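Local coordinates for protein NreA (Staphylococcus aureus subsp. aureus, PDB 6K2H) that probably senses nitrate through its GAF domain as part of a staphylococcal signalling system, at residues A104-Y112 / K132-Q140. The protein carries 1 engineered substitution. Numbering follows the deposited sequence.
Sequences AVLAVPLWY and KIFDNDDIQ
L106 and F134 meet where an inner strand of the antiparallel GAF-domain sheet passes the C-terminal segment that runs along it into helix 136-140. Strand and helix axes come within 9.0 Å and cross at a steep angle. With CG anti to the backbone N (chi1 164°), L106 sends CD2 to 3.7 Å from the carbonyl O of K132 and 3.8 Å from CD2 of F134, whose side chain it crosses at about a right angle; Y25 and V78 also touch L106. Two residues on, V108 divides its methyls: CG1 lies near the carbonyl O of F134, while CG2 meets CG1 of I139 tip to tip at 3.8 Å. P109 meets N136 by its ring, the two side chains crossing at about a right angle, with CG 3.3 Å from OD1 of the amide. The carbonyl O of P109 takes a hydrogen bond from a water whose further link to N136 OD1 is too short to be trusted. L110 points its CB away from the helix, yet its CD2 returns to touch CG2 of I139 at 4.0 Å, so the isoleucine spans V108 and L110 with two different branches. At W111 the indole and the N136 amide stand almost perpendicular, 88° apart. OD1 of N136 sits at the indole edge, in its plane, and accepts a weak, bent hydrogen bond from W111 NE1 (3.0 Å, 137° at the hydrogen).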
# COMPACT_ATOMS: atom_id res chain seq x y z
N ALA A 104 -7.11 -6.41 -6.72
CA ALA A 104 -6.77 -5.14 -7.41
C ALA A 104 -6.11 -4.24 -6.40
O ALA A 104 -6.42 -4.30 -5.20
CB ALA A 104 -8.01 -4.47 -7.95
N VAL A 105 -5.21 -3.38 -6.85
CA VAL A 105 -4.49 -2.47 -5.95
C VAL A 105 -4.17 -1.13 -6.59
O VAL A 105 -3.97 -1.04 -7.83
CB VAL A 105 -3.17 -3.05 -5.35
CG1 VAL A 105 -3.43 -4.26 -4.47
CG2 VAL A 105 -2.21 -3.45 -6.40
N LEU A 106 -4.15 -0.10 -5.76
CA LEU A 106 -3.79 1.27 -6.12
C LEU A 106 -2.77 1.65 -5.03
O LEU A 106 -3.14 1.80 -3.85
CB LEU A 106 -5.00 2.20 -6.05
CG LEU A 106 -4.72 3.72 -6.03
CD1 LEU A 106 -3.99 4.13 -7.27
CD2 LEU A 106 -6.03 4.47 -5.89
N ALA A 107 -1.51 1.85 -5.42
CA ALA A 107 -0.50 2.26 -4.44
C ALA A 107 0.02 3.66 -4.81
O ALA A 107 0.44 3.89 -5.93
CB ALA A 107 0.60 1.32 -4.41
N VAL A 108 -0.12 4.57 -3.86
CA VAL A 108 0.25 5.98 -4.12
C VAL A 108 1.34 6.52 -3.22
O VAL A 108 1.38 6.19 -2.03
CB VAL A 108 -0.98 6.86 -4.02
CG1 VAL A 108 -2.05 6.46 -5.02
CG2 VAL A 108 -1.57 6.91 -2.61
N PRO A 109 2.25 7.35 -3.76
CA PRO A 109 3.30 7.92 -2.91
C PRO A 109 2.72 8.93 -1.95
O PRO A 109 1.75 9.68 -2.29
CB PRO A 109 4.23 8.57 -3.90
CG PRO A 109 3.41 8.93 -5.06
CD PRO A 109 2.43 7.76 -5.17
N LEU A 110 3.28 8.95 -0.75
CA LEU A 110 2.95 9.98 0.24
C LEU A 110 4.12 10.97 0.24
O LEU A 110 5.27 10.55 0.38
CB LEU A 110 2.75 9.38 1.60
CG LEU A 110 1.50 8.48 1.66
CD1 LEU A 110 1.41 7.96 3.06
CD2 LEU A 110 0.21 9.25 1.36
N TRP A 111 3.82 12.22 -0.09
CA TRP A 111 4.85 13.27 -0.23
C TRP A 111 4.84 14.24 0.94
O TRP A 111 3.77 14.61 1.47
CB TRP A 111 4.59 14.11 -1.48
CG TRP A 111 4.69 13.39 -2.78
CD1 TRP A 111 3.68 12.77 -3.50
CD2 TRP A 111 5.88 13.16 -3.52
NE1 TRP A 111 4.21 12.20 -4.63
CE2 TRP A 111 5.54 12.45 -4.69
CE3 TRP A 111 7.21 13.48 -3.30
CZ2 TRP A 111 6.48 12.06 -5.61
CZ3 TRP A 111 8.15 13.16 -4.27
CH2 TRP A 111 7.77 12.42 -5.42
N TYR A 112 6.02 14.71 1.30
CA TYR A 112 6.16 15.84 2.22
C TYR A 112 7.35 16.66 1.78
O TYR A 112 8.44 16.12 1.70
CB TYR A 112 6.34 15.33 3.62
CG TYR A 112 6.29 16.47 4.59
CD1 TYR A 112 5.17 17.32 4.64
CD2 TYR A 112 7.36 16.75 5.43
CE1 TYR A 112 5.11 18.37 5.51
CE2 TYR A 112 7.29 17.82 6.32
CZ TYR A 112 6.18 18.63 6.35
OH TYR A 112 6.10 19.67 7.26
N LYS A 132 -11.89 4.29 -8.25
CA LYS A 132 -11.32 5.51 -8.81
C LYS A 132 -9.80 5.57 -8.56
O LYS A 132 -9.33 5.18 -7.49
CB LYS A 132 -11.99 6.67 -8.09
CG LYS A 132 -11.47 8.00 -8.42
CD LYS A 132 -12.31 9.09 -7.70
CE LYS A 132 -11.98 10.37 -8.34
NZ LYS A 132 -12.86 11.45 -7.80
N ILE A 133 -9.06 6.04 -9.55
CA ILE A 133 -7.58 6.16 -9.48
C ILE A 133 -7.31 7.59 -8.98
O ILE A 133 -7.82 8.52 -9.59
CB ILE A 133 -7.05 6.02 -10.94
CG1 ILE A 133 -7.45 4.64 -11.46
CG2 ILE A 133 -5.56 6.19 -11.08
CD1 ILE A 133 -6.99 3.49 -10.57
N PHE A 134 -6.56 7.76 -7.90
CA PHE A 134 -6.15 9.05 -7.38
C PHE A 134 -4.75 9.48 -7.79
O PHE A 134 -3.82 8.67 -7.84
CB PHE A 134 -6.17 9.03 -5.84
CG PHE A 134 -7.51 8.67 -5.31
CD1 PHE A 134 -8.59 9.45 -5.64
CD2 PHE A 134 -7.68 7.56 -4.49
CE1 PHE A 134 -9.85 9.13 -5.15
CE2 PHE A 134 -8.94 7.24 -4.00
CZ PHE A 134 -10.03 8.02 -4.35
N ASP A 135 -4.65 10.78 -8.04
CA ASP A 135 -3.42 11.52 -8.31
C ASP A 135 -2.75 11.90 -7.03
O ASP A 135 -3.35 11.77 -5.97
CB ASP A 135 -3.78 12.89 -8.97
CG ASP A 135 -3.40 12.95 -10.38
OD1 ASP A 135 -3.93 13.86 -11.04
OD2 ASP A 135 -2.58 12.14 -10.83
N ASN A 136 -1.55 12.46 -7.15
CA ASN A 136 -0.88 13.12 -6.02
C ASN A 136 -1.69 14.28 -5.50
O ASN A 136 -1.80 14.48 -4.30
CB ASN A 136 0.51 13.68 -6.43
CG ASN A 136 1.54 12.60 -6.71
OD1 ASN A 136 1.61 11.58 -6.03
ND2 ASN A 136 2.41 12.87 -7.69
N ASP A 137 -2.22 15.08 -6.42
CA ASP A 137 -3.10 16.19 -6.03
C ASP A 137 -4.31 15.65 -5.24
O ASP A 137 -4.65 16.16 -4.16
CB ASP A 137 -3.52 17.04 -7.26
CG ASP A 137 -2.31 17.39 -8.21
OD1 ASP A 137 -1.11 17.32 -7.81
OD2 ASP A 137 -2.58 17.73 -9.38
N ASP A 138 -4.89 14.54 -5.69
CA ASP A 138 -6.09 13.99 -5.00
C ASP A 138 -5.76 13.55 -3.58
O ASP A 138 -6.46 13.86 -2.61
CB ASP A 138 -6.66 12.81 -5.78
CG ASP A 138 -7.12 13.18 -7.19
OD1 ASP A 138 -7.64 14.30 -7.37
OD2 ASP A 138 -6.96 12.31 -8.10
N ILE A 139 -4.65 12.83 -3.47
CA ILE A 139 -4.23 12.35 -2.14
C ILE A 139 -3.90 13.49 -1.19
O ILE A 139 -4.20 13.38 -0.03
CB ILE A 139 -3.03 11.41 -2.23
CG1 ILE A 139 -3.36 10.23 -3.15
CG2 ILE A 139 -2.64 10.89 -0.84
CD1 ILE A 139 -4.53 9.38 -2.74
N GLN A 140 -3.30 14.57 -1.67
CA GLN A 140 -3.12 15.78 -0.82
C GLN A 140 -4.44 16.44 -0.37
O GLN A 140 -4.48 17.08 0.69
CB GLN A 140 -2.22 16.83 -1.47
CG GLN A 140 -0.79 16.80 -0.95
CD GLN A 140 -0.63 17.21 0.52
OE1 GLN A 140 -1.56 17.10 1.33
NE2 GLN A 140 0.57 17.66 0.87
O HOH W 1 0.20 10.44 -4.39